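Local coordinates for protein bacterial regulatory proteins, tetR family (Corynebacterium glutamicum, PDB 3AQT) that represses transcription as a TetR-family regulator, probably by binding DNA through a helix-turn-helix, and binds resorcinol as its inducer, at residues V97-F102 against L154-G159; L127-R132 against R234-I239; T185-S190 against A215-M220. All coordinates share one frame; numbering follows the deposited sequence.

How the interactions relate
All three contacts meet around the resorcinol pocket. Interaction 1 gives it Leu158, segment 127-132 of interaction 2 carries Leu127 and Leu130, and segment 185-190 of interaction 3 carries Phe188, while Asp165 hydrogen-bonds the ligand. The centres lie about 17 Å (1 to 2), 17 Å (1 to 3) and 16 Å (2 to 3) apart, yet the pocket residues bridge them: Leu158 CD1 is 3.8 Å from Leu130 CD2, and Leu158 CB packs 3.6 Å from Phe188 CZ. Leu127 CD1 reaches Met217 CB of interaction 3 at 3.7 Å. Along the chain interaction 3 is nested within the loop that interaction 2 closes, whereas interaction 1 closes before interaction 3 opens.

Interaction 1. Residues V97-F102 against L154-G159; sequences VAEDAF and LMRILG
Glu99 OE2 is gripped by two nitrogens of Arg156, NE at 2.8 Å and NH2 at 3.0 Å, in a side-on salt bridge. NE meets OE2 nearly along its C-O axis, whereas NH2 comes in on the anti side, somewhat out of the carboxylate plane. The oxygen lies close to the guanidinium plane, but with both donors on one oxygen and the planes 58° apart, this is neither the coplanar nor the two-oxygen form. Arg156 NH2 also bonds Gln95 OE1, one turn before Glu99 on helix 90-111.

Beneath the ion pair, Ile157 crosses the Glu99 side chain at about a right angle, with CD1 3.7 Å from Glu99 CD. Its other branch, CG2, lies anti to the backbone N and sits against the backbone and CB of Phe102. The Phe102 ring takes Leu154 CD2 over the centre of one face, a CH-pi contact 3.5 Å from the centroid and 7° off the normal; Trp140 meets this ring edge-to-face. Leu158, a pocket residue, turns CD2 to within 3.5 Å of Phe102 O.

Helix 90-111, which follows the predicted helix-turn-helix, is thus joined to helix 150-157 of the ligand-binding domain by a contact that is apolar toward the resorcinol and charged on its solvent-facing side, between partly exposed Glu99 and exposed Arg156, where two donors would probably concentrate negative charge on OE2.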
loop_
_atom_site.group_PDB
_atom_site.type_symbol
_atom_site.label_atom_id
_atom_site.label_comp_id
_atom_site.label_asym_id
_atom_site.label_seq_id
_atom_site.Cartn_x
_atom_site.Cartn_y
_atom_site.Cartn_z
ATOM N N VAL B 97 -13.767 12.885 -6.087
ATOM C CA VAL B 97 -12.930 14.055 -5.860
ATOM C C VAL B 97 -11.457 13.689 -6.065
ATOM O O VAL B 97 -10.692 14.462 -6.645
ATOM C CB VAL B 97 -13.154 14.622 -4.426
ATOM C CG1 VAL B 97 -12.113 15.682 -4.090
ATOM C CG2 VAL B 97 -14.545 15.227 -4.335
ATOM N N ALA B 98 -11.061 12.511 -5.584
ATOM C CA ALA B 98 -9.682 12.048 -5.741
ATOM C C ALA B 98 -9.383 11.788 -7.222
ATOM O O ALA B 98 -8.300 12.110 -7.705
ATOM C CB ALA B 98 -9.450 10.773 -4.925
ATOM N N GLU B 99 -10.340 11.205 -7.941
ATOM C CA GLU B 99 -10.138 10.946 -9.365
ATOM C C GLU B 99 -9.876 12.267 -10.075
ATOM O O GLU B 99 -8.979 12.371 -10.917
ATOM C CB GLU B 99 -11.360 10.269 -9.996
ATOM C CG GLU B 99 -11.419 8.760 -9.796
ATOM C CD GLU B 99 -12.396 8.073 -10.749
ATOM O OE1 GLU B 99 -12.965 8.748 -11.636
ATOM O OE2 GLU B 99 -12.593 6.846 -10.620
ATOM N N ASP B 100 -10.664 13.277 -9.725
ATOM C CA ASP B 100 -10.525 14.586 -10.324
ATOM C C ASP B 100 -9.122 15.131 -10.065
ATOM O O ASP B 100 -8.477 15.661 -10.965
ATOM C CB ASP B 100 -11.588 15.531 -9.751
ATOM C CG ASP B 100 -11.493 16.936 -10.321
ATOM O OD1 ASP B 100 -11.833 17.125 -11.511
ATOM O OD2 ASP B 100 -11.073 17.849 -9.578
ATOM N N ALA B 101 -8.639 14.989 -8.836
ATOM C CA ALA B 101 -7.305 15.480 -8.498
ATOM C C ALA B 101 -6.182 14.721 -9.220
ATOM O O ALA B 101 -5.271 15.329 -9.784
ATOM C CB ALA B 101 -7.088 15.412 -6.987
ATOM N N PHE B 102 -6.246 13.394 -9.205
ATOM C CA PHE B 102 -5.212 12.596 -9.849
ATOM C C PHE B 102 -5.218 12.740 -11.367
ATOM O O PHE B 102 -4.157 12.790 -11.993
ATOM C CB PHE B 102 -5.360 11.121 -9.472
ATOM C CG PHE B 102 -5.251 10.856 -8.001
ATOM C CD1 PHE B 102 -4.374 11.591 -7.212
ATOM C CD2 PHE B 102 -6.009 9.852 -7.409
ATOM C CE1 PHE B 102 -4.251 11.333 -5.853
ATOM C CE2 PHE B 102 -5.898 9.579 -6.049
ATOM C CZ PHE B 102 -5.015 10.323 -5.266
ATOM N N LEU B 154 -5.895 5.467 -7.636
ATOM C CA LEU B 154 -4.649 5.719 -8.334
ATOM C C LEU B 154 -4.511 4.766 -9.520
ATOM O O LEU B 154 -4.081 5.167 -10.600
ATOM C CB LEU B 154 -3.461 5.556 -7.382
ATOM C CG LEU B 154 -3.282 6.708 -6.394
ATOM C CD1 LEU B 154 -2.270 6.336 -5.329
ATOM C CD2 LEU B 154 -2.846 7.950 -7.147
HETATM N N MSE B 155 -4.909 3.513 -9.324
HETATM C CA MSE B 155 -4.821 2.512 -10.381
HETATM C C MSE B 155 -5.764 2.743 -11.549
HETATM O O MSE B 155 -5.452 2.381 -12.679
HETATM C CB MSE B 155 -5.044 1.112 -9.798
HETATM C CG MSE B 155 -3.890 0.631 -8.921
HETATM SE SE MSE B 155 -2.284 0.097 -9.906
HETATM C CE MSE B 155 -1.853 1.760 -10.733
ATOM N N ARG B 156 -6.917 3.344 -11.287
ATOM C CA ARG B 156 -7.879 3.603 -12.353
ATOM C C ARG B 156 -7.450 4.792 -13.195
ATOM O O ARG B 156 -7.632 4.803 -14.407
ATOM C CB ARG B 156 -9.272 3.928 -11.789
ATOM C CG ARG B 156 -9.906 2.866 -10.943
ATOM C CD ARG B 156 -11.396 3.110 -10.817
ATOM N NE ARG B 156 -11.753 4.260 -9.981
ATOM C CZ ARG B 156 -12.078 4.175 -8.693
ATOM N NH1 ARG B 156 -12.088 2.998 -8.080
ATOM N NH2 ARG B 156 -12.432 5.264 -8.025
ATOM N N ILE B 157 -6.888 5.799 -12.542
ATOM C CA ILE B 157 -6.493 7.023 -13.223
ATOM C C ILE B 157 -5.050 7.125 -13.691
ATOM O O ILE B 157 -4.808 7.434 -14.856
ATOM C CB ILE B 157 -6.798 8.254 -12.336
ATOM C CG1 ILE B 157 -8.245 8.189 -11.836
ATOM C CG2 ILE B 157 -6.569 9.533 -13.118
ATOM C CD1 ILE B 157 -9.376 8.180 -12.903
ATOM N N LEU B 158 -4.093 6.878 -12.798
ATOM C CA LEU B 158 -2.681 6.991 -13.162
ATOM C C LEU B 158 -2.014 5.675 -13.544
ATOM O O LEU B 158 -0.931 5.674 -14.127
ATOM C CB LEU B 158 -1.900 7.641 -12.020
ATOM C CG LEU B 158 -2.388 9.036 -11.621
ATOM C CD1 LEU B 158 -1.567 9.555 -10.447
ATOM C CD2 LEU B 158 -2.280 9.974 -12.814
ATOM N N GLY B 159 -2.664 4.560 -13.233
ATOM C CA GLY B 159 -2.085 3.269 -13.548
ATOM C C GLY B 159 -1.803 3.076 -15.026
ATOM O O GLY B 159 -0.694 2.674 -15.403
#

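Interaction 2. Residues L127-R132 against R234-I239. With RCO (resorcinol), chain D.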
loop_
_atom_site.group_PDB
_atom_site.type_symbol
_atom_site.label_atom_id
_atom_site.label_comp_id
_atom_site.label_asym_id
_atom_site.label_seq_id
_atom_site.Cartn_x
_atom_site.Cartn_y
_atom_site.Cartn_z
ATOM N N LEU B 127 6.844 10.450 -10.837
ATOM C CA LEU B 127 6.747 10.087 -9.434
ATOM C C LEU B 127 7.139 11.237 -8.518
ATOM O O LEU B 127 6.484 11.475 -7.501
ATOM C CB LEU B 127 7.604 8.852 -9.152
ATOM C CG LEU B 127 7.107 7.601 -9.891
ATOM C CD1 LEU B 127 8.046 6.424 -9.639
ATOM C CD2 LEU B 127 5.686 7.274 -9.427
ATOM N N ARG B 128 8.189 11.967 -8.881
ATOM C CA ARG B 128 8.621 13.085 -8.052
ATOM C C ARG B 128 7.530 14.149 -7.970
ATOM O O ARG B 128 7.348 14.773 -6.926
ATOM C CB ARG B 128 9.922 13.681 -8.589
ATOM C CG ARG B 128 11.107 12.742 -8.459
ATOM C CD ARG B 128 12.328 13.314 -9.126
ATOM N NE ARG B 128 12.702 14.594 -8.537
ATOM C CZ ARG B 128 13.585 15.434 -9.070
ATOM N NH1 ARG B 128 14.191 15.134 -10.214
ATOM N NH2 ARG B 128 13.873 16.568 -8.449
ATOM N N HIS B 129 6.796 14.347 -9.062
ATOM C CA HIS B 129 5.712 15.326 -9.044
ATOM C C HIS B 129 4.591 14.882 -8.100
ATOM O O HIS B 129 4.021 15.706 -7.389
ATOM C CB HIS B 129 5.132 15.541 -10.449
ATOM C CG HIS B 129 5.901 16.523 -11.272
ATOM N ND1 HIS B 129 6.110 17.824 -10.866
ATOM C CD2 HIS B 129 6.524 16.396 -12.468
ATOM C CE1 HIS B 129 6.829 18.456 -11.777
ATOM N NE2 HIS B 129 7.092 17.612 -12.758
ATOM N N LEU B 130 4.273 13.584 -8.101
ATOM C CA LEU B 130 3.219 13.072 -7.231
ATOM C C LEU B 130 3.614 13.289 -5.774
ATOM O O LEU B 130 2.818 13.780 -4.978
ATOM C CB LEU B 130 2.947 11.583 -7.511
ATOM C CG LEU B 130 2.330 11.273 -8.892
ATOM C CD1 LEU B 130 2.084 9.793 -9.060
ATOM C CD2 LEU B 130 1.020 12.028 -9.038
ATOM N N VAL B 131 4.852 12.960 -5.425
ATOM C CA VAL B 131 5.294 13.145 -4.052
ATOM C C VAL B 131 5.230 14.610 -3.630
ATOM O O VAL B 131 4.688 14.923 -2.570
ATOM C CB VAL B 131 6.728 12.617 -3.842
ATOM C CG1 VAL B 131 7.235 13.014 -2.472
ATOM C CG2 VAL B 131 6.737 11.101 -3.968
ATOM N N ARG B 132 5.766 15.510 -4.453
ATOM C CA ARG B 132 5.745 16.937 -4.122
ATOM C C ARG B 132 4.318 17.461 -3.994
ATOM O O ARG B 132 4.022 18.269 -3.119
ATOM C CB ARG B 132 6.513 17.748 -5.174
ATOM C CG ARG B 132 7.871 17.151 -5.479
ATOM C CD ARG B 132 9.016 18.148 -5.474
ATOM N NE ARG B 132 9.172 18.861 -6.737
ATOM C CZ ARG B 132 10.335 19.342 -7.170
ATOM N NH1 ARG B 132 11.434 19.179 -6.443
ATOM N NH2 ARG B 132 10.403 19.989 -8.325
ATOM N N ARG B 234 17.876 14.917 -11.562
ATOM C CA ARG B 234 17.875 15.842 -12.690
ATOM C C ARG B 234 16.873 16.968 -12.476
ATOM O O ARG B 234 15.873 16.791 -11.792
ATOM C CB ARG B 234 17.536 15.094 -13.972
ATOM C CG ARG B 234 18.568 14.064 -14.336
ATOM C CD ARG B 234 18.178 13.306 -15.577
ATOM N NE ARG B 234 19.218 12.349 -15.915
ATOM C CZ ARG B 234 19.148 11.487 -16.917
ATOM N NH1 ARG B 234 18.072 11.455 -17.693
ATOM N NH2 ARG B 234 20.158 10.653 -17.142
ATOM N N PRO B 235 17.129 18.147 -13.062
ATOM C CA PRO B 235 16.192 19.262 -12.883
ATOM C C PRO B 235 14.780 18.835 -13.280
ATOM O O PRO B 235 14.573 18.247 -14.345
ATOM C CB PRO B 235 16.766 20.338 -13.798
ATOM C CG PRO B 235 18.233 20.030 -13.792
ATOM C CD PRO B 235 18.234 18.532 -13.951
ATOM N N LEU B 236 13.813 19.125 -12.418
ATOM C CA LEU B 236 12.439 18.735 -12.679
ATOM C C LEU B 236 11.665 19.799 -13.438
ATOM O O LEU B 236 11.590 20.944 -13.010
ATOM C CB LEU B 236 11.726 18.426 -11.368
ATOM C CG LEU B 236 10.429 17.620 -11.485
ATOM C CD1 LEU B 236 10.716 16.275 -12.124
ATOM C CD2 LEU B 236 9.826 17.431 -10.108
ATOM N N PRO B 237 11.068 19.422 -14.580
ATOM C CA PRO B 237 10.284 20.336 -15.419
ATOM C C PRO B 237 9.031 20.835 -14.698
ATOM O O PRO B 237 8.348 20.054 -14.037
ATOM C CB PRO B 237 9.927 19.470 -16.634
ATOM C CG PRO B 237 11.007 18.403 -16.654
ATOM C CD PRO B 237 11.145 18.083 -15.196
ATOM N N GLU B 238 8.741 22.130 -14.831
ATOM C CA GLU B 238 7.561 22.753 -14.218
ATOM C C GLU B 238 6.292 22.036 -14.664
ATOM O O GLU B 238 6.094 21.790 -15.854
ATOM C CB GLU B 238 7.459 24.232 -14.619
ATOM C CG GLU B 238 8.545 25.144 -14.039
ATOM C CD GLU B 238 8.380 25.391 -12.543
ATOM O OE1 GLU B 238 9.200 26.145 -11.971
ATOM O OE2 GLU B 238 7.432 24.834 -11.943
ATOM N N ILE B 239 5.428 21.722 -13.706
ATOM C CA ILE B 239 4.187 21.010 -13.987
ATOM C C ILE B 239 2.997 21.954 -14.157
ATOM O O ILE B 239 2.090 21.680 -14.941
ATOM C CB ILE B 239 3.882 19.999 -12.858
ATOM C CG1 ILE B 239 2.774 19.043 -13.289
ATOM C CG2 ILE B 239 3.475 20.740 -11.587
ATOM C CD1 ILE B 239 2.636 17.787 -12.430
HETATM C C1 RCO D . 2.015 8.825 -14.055
HETATM C C2 RCO D . 3.073 8.370 -14.903
HETATM C C3 RCO D . 4.138 7.601 -14.358
HETATM C C4 RCO D . 4.135 7.292 -12.986
HETATM C C5 RCO D . 3.097 7.738 -12.154
HETATM C C6 RCO D . 2.030 8.508 -12.690
HETATM O O1 RCO D . 0.977 9.579 -14.595
HETATM O O3 RCO D . 5.183 7.147 -15.156
#
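The His129 ring is sandwiched between two aliphatic side chains of segment 234-239. Leu236 CD2 lies over one face, 3.8 Å from the ring centroid, and Ile239 CB over the opposite face at 3.9 Å, both shifted toward the rim. With chi1 at -167°, Ile239 carries CG1 anti to its backbone N, and the CD1 beyond it reaches His129 CG along the same face. At the ring edge, close to its plane, Pro237 O accepts a weak, bent hydrogen bond from His129 NE2 (3.0 Å, 121°).

Leu236 also packs against two arginines. Its CD2 sits over a face of the Arg132 guanidinium, 3.2 Å from NH2, while its CB covers a face of the Arg128 group near the rim. A bend at chi3 (60°) turns the Arg128 guanidinium so that NH1 gives Arg234 O a bond of 2.8 Å, in both the carbonyl plane and the guanidinium plane. Arg128 NE pairs with Asp210, and the Arg234 side chain leads away to Glu121 and Glu230.

In this all-helical TetR-type ligand-binding domain, the C-terminal tail after helix 225-231 is thereby laid across helix 119-134, held by apolar packing, one sound hydrogen bond to Arg234 O and the weak one to Pro237 O.

The same helix turns Leu127 and Leu130 to the ligand: Leu127 CD2 and Leu130 CD1 each stand 3.8 Å from resorcinol C5. Ile239 further packs on Val105 and Leu109 of helix 90-111, whose Leu109 is another pocket residue and also touches His129.

Interaction 3. Residues T185-S190 against A215-M220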
loop_
_atom_site.group_PDB
_atom_site.type_symbol
_atom_site.label_atom_id
_atom_site.label_comp_id
_atom_site.label_asym_id
_atom_site.label_seq_id
_atom_site.Cartn_x
_atom_site.Cartn_y
_atom_site.Cartn_z
ATOM N N THR B 185 1.266 -1.865 -10.027
ATOM C CA THR B 185 0.577 -1.870 -8.752
ATOM C C THR B 185 1.521 -1.674 -7.561
ATOM O O THR B 185 1.158 -1.013 -6.587
ATOM C CB THR B 185 -0.256 -3.160 -8.575
ATOM O OG1 THR B 185 -1.150 -2.992 -7.471
ATOM C CG2 THR B 185 0.639 -4.362 -8.327
ATOM N N CYS B 186 2.731 -2.224 -7.641
ATOM C CA CYS B 186 3.693 -2.073 -6.550
ATOM C C CYS B 186 4.184 -0.637 -6.446
ATOM O O CYS B 186 4.444 -0.133 -5.349
ATOM C CB CYS B 186 4.887 -3.011 -6.744
ATOM S SG CYS B 186 4.510 -4.733 -6.370
ATOM N N THR B 187 4.316 0.015 -7.596
ATOM C CA THR B 187 4.761 1.398 -7.640
ATOM C C THR B 187 3.805 2.257 -6.812
ATOM O O THR B 187 4.233 3.033 -5.962
ATOM C CB THR B 187 4.798 1.917 -9.096
ATOM O OG1 THR B 187 5.742 1.147 -9.845
ATOM C CG2 THR B 187 5.199 3.377 -9.140
ATOM N N PHE B 188 2.506 2.109 -7.050
ATOM C CA PHE B 188 1.539 2.892 -6.306
ATOM C C PHE B 188 1.379 2.450 -4.845
ATOM O O PHE B 188 1.067 3.267 -3.970
ATOM C CB PHE B 188 0.218 2.906 -7.067
ATOM C CG PHE B 188 0.267 3.778 -8.284
ATOM C CD1 PHE B 188 0.306 5.160 -8.151
ATOM C CD2 PHE B 188 0.377 3.228 -9.552
ATOM C CE1 PHE B 188 0.460 5.978 -9.262
ATOM C CE2 PHE B 188 0.530 4.034 -10.675
ATOM C CZ PHE B 188 0.574 5.416 -10.530
ATOM N N GLY B 189 1.612 1.169 -4.577
ATOM C CA GLY B 189 1.537 0.696 -3.212
ATOM C C GLY B 189 2.662 1.370 -2.444
ATOM O O GLY B 189 2.475 1.825 -1.314
ATOM N N SER B 190 3.833 1.449 -3.077
ATOM C CA SER B 190 5.011 2.086 -2.478
ATOM C C SER B 190 4.825 3.588 -2.339
ATOM O O SER B 190 5.246 4.185 -1.346
ATOM C CB SER B 190 6.250 1.847 -3.337
ATOM O OG SER B 190 6.600 0.477 -3.356
ATOM N N ALA B 215 14.269 7.198 -6.968
ATOM C CA ALA B 215 15.437 6.348 -7.190
ATOM C C ALA B 215 15.119 4.895 -6.860
ATOM O O ALA B 215 15.465 3.985 -7.616
ATOM C CB ALA B 215 16.605 6.831 -6.347
ATOM N N ALA B 216 14.455 4.679 -5.728
ATOM C CA ALA B 216 14.093 3.328 -5.310
ATOM C C ALA B 216 13.182 2.664 -6.335
ATOM O O ALA B 216 13.310 1.463 -6.598
ATOM C CB ALA B 216 13.415 3.354 -3.946
HETATM N N MSE B 217 12.266 3.433 -6.918
HETATM C CA MSE B 217 11.368 2.864 -7.914
HETATM C C MSE B 217 12.141 2.553 -9.187
HETATM O O MSE B 217 11.842 1.568 -9.878
HETATM C CB MSE B 217 10.195 3.809 -8.207
HETATM C CG MSE B 217 9.201 3.970 -7.049
HETATM SE SE MSE B 217 8.563 2.286 -6.265
HETATM C CE MSE B 217 7.943 1.431 -7.870
ATOM N N LEU B 218 13.146 3.380 -9.488
ATOM C CA LEU B 218 13.973 3.162 -10.670
ATOM C C LEU B 218 14.769 1.889 -10.476
ATOM O O LEU B 218 14.924 1.096 -11.401
ATOM C CB LEU B 218 14.926 4.340 -10.915
ATOM C CG LEU B 218 14.296 5.572 -11.573
ATOM C CD1 LEU B 218 15.334 6.649 -11.799
ATOM C CD2 LEU B 218 13.680 5.164 -12.897
ATOM N N ARG B 219 15.279 1.685 -9.269
ATOM C CA ARG B 219 16.033 0.470 -9.013
ATOM C C ARG B 219 15.097 -0.734 -9.113
ATOM O O ARG B 219 15.460 -1.778 -9.655
ATOM C CB ARG B 219 16.700 0.537 -7.638
ATOM C CG ARG B 219 17.919 1.443 -7.618
ATOM C CD ARG B 219 18.722 1.277 -6.348
ATOM N NE ARG B 219 18.204 2.110 -5.275
ATOM C CZ ARG B 219 18.641 3.334 -5.009
ATOM N NH1 ARG B 219 19.616 3.862 -5.737
ATOM N NH2 ARG B 219 18.091 4.031 -4.022
HETATM N N MSE B 220 13.875 -0.573 -8.619
HETATM C CA MSE B 220 12.907 -1.651 -8.676
HETATM C C MSE B 220 12.643 -2.109 -10.100
HETATM O O MSE B 220 12.351 -3.281 -10.320
HETATM C CB MSE B 220 11.587 -1.230 -8.033
HETATM C CG MSE B 220 10.596 -2.378 -7.954
HETATM SE SE MSE B 220 8.851 -1.844 -7.370
HETATM C CE MSE B 220 8.122 -1.459 -9.128
#
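Thr187 meets the selenomethionines Met217 and Met220 where helices 180-199 and 209-220 pack nearly antiparallel, their local axes 11.1 Å apart at 158°, a separation that the long selenomethionine side chains span to reach Thr187, Ser190 and Cys186. The pair lies at the subunit interface of the TetR-type dimer, where Cys186 and Ser190 pack on Ser190 and Cys186 of the second subunit.

Van der Waals packing carries the contact between the helices. Met217, bent at chi2 and chi3, curls its CE in beside CB, OG1 and CG2 of Thr187. Met220 is instead extended as far as SE and turns only at chi3 (90°), bringing its CE to 3.6 Å from Thr187 OG1. The selenium atoms lie against smaller neighbours: Met217 SE on Ser190 CB at 3.8 Å, Met220 SE more loosely on Cys186 CB at 4.2 Å.

The polar bonds run within or beyond the helices. Thr187 OG1 is hydrogen-bonded to Ala183 O, one turn back, and so has a polar partner despite its selenomethionine surroundings. Met220 O bonds Arg219 NH1 of the second subunit. Cys186 O accepts twice from Ser190, through N at 2.8 Å and OG at 3.0 Å, the two donors approaching from opposite faces of the carbonyl plane.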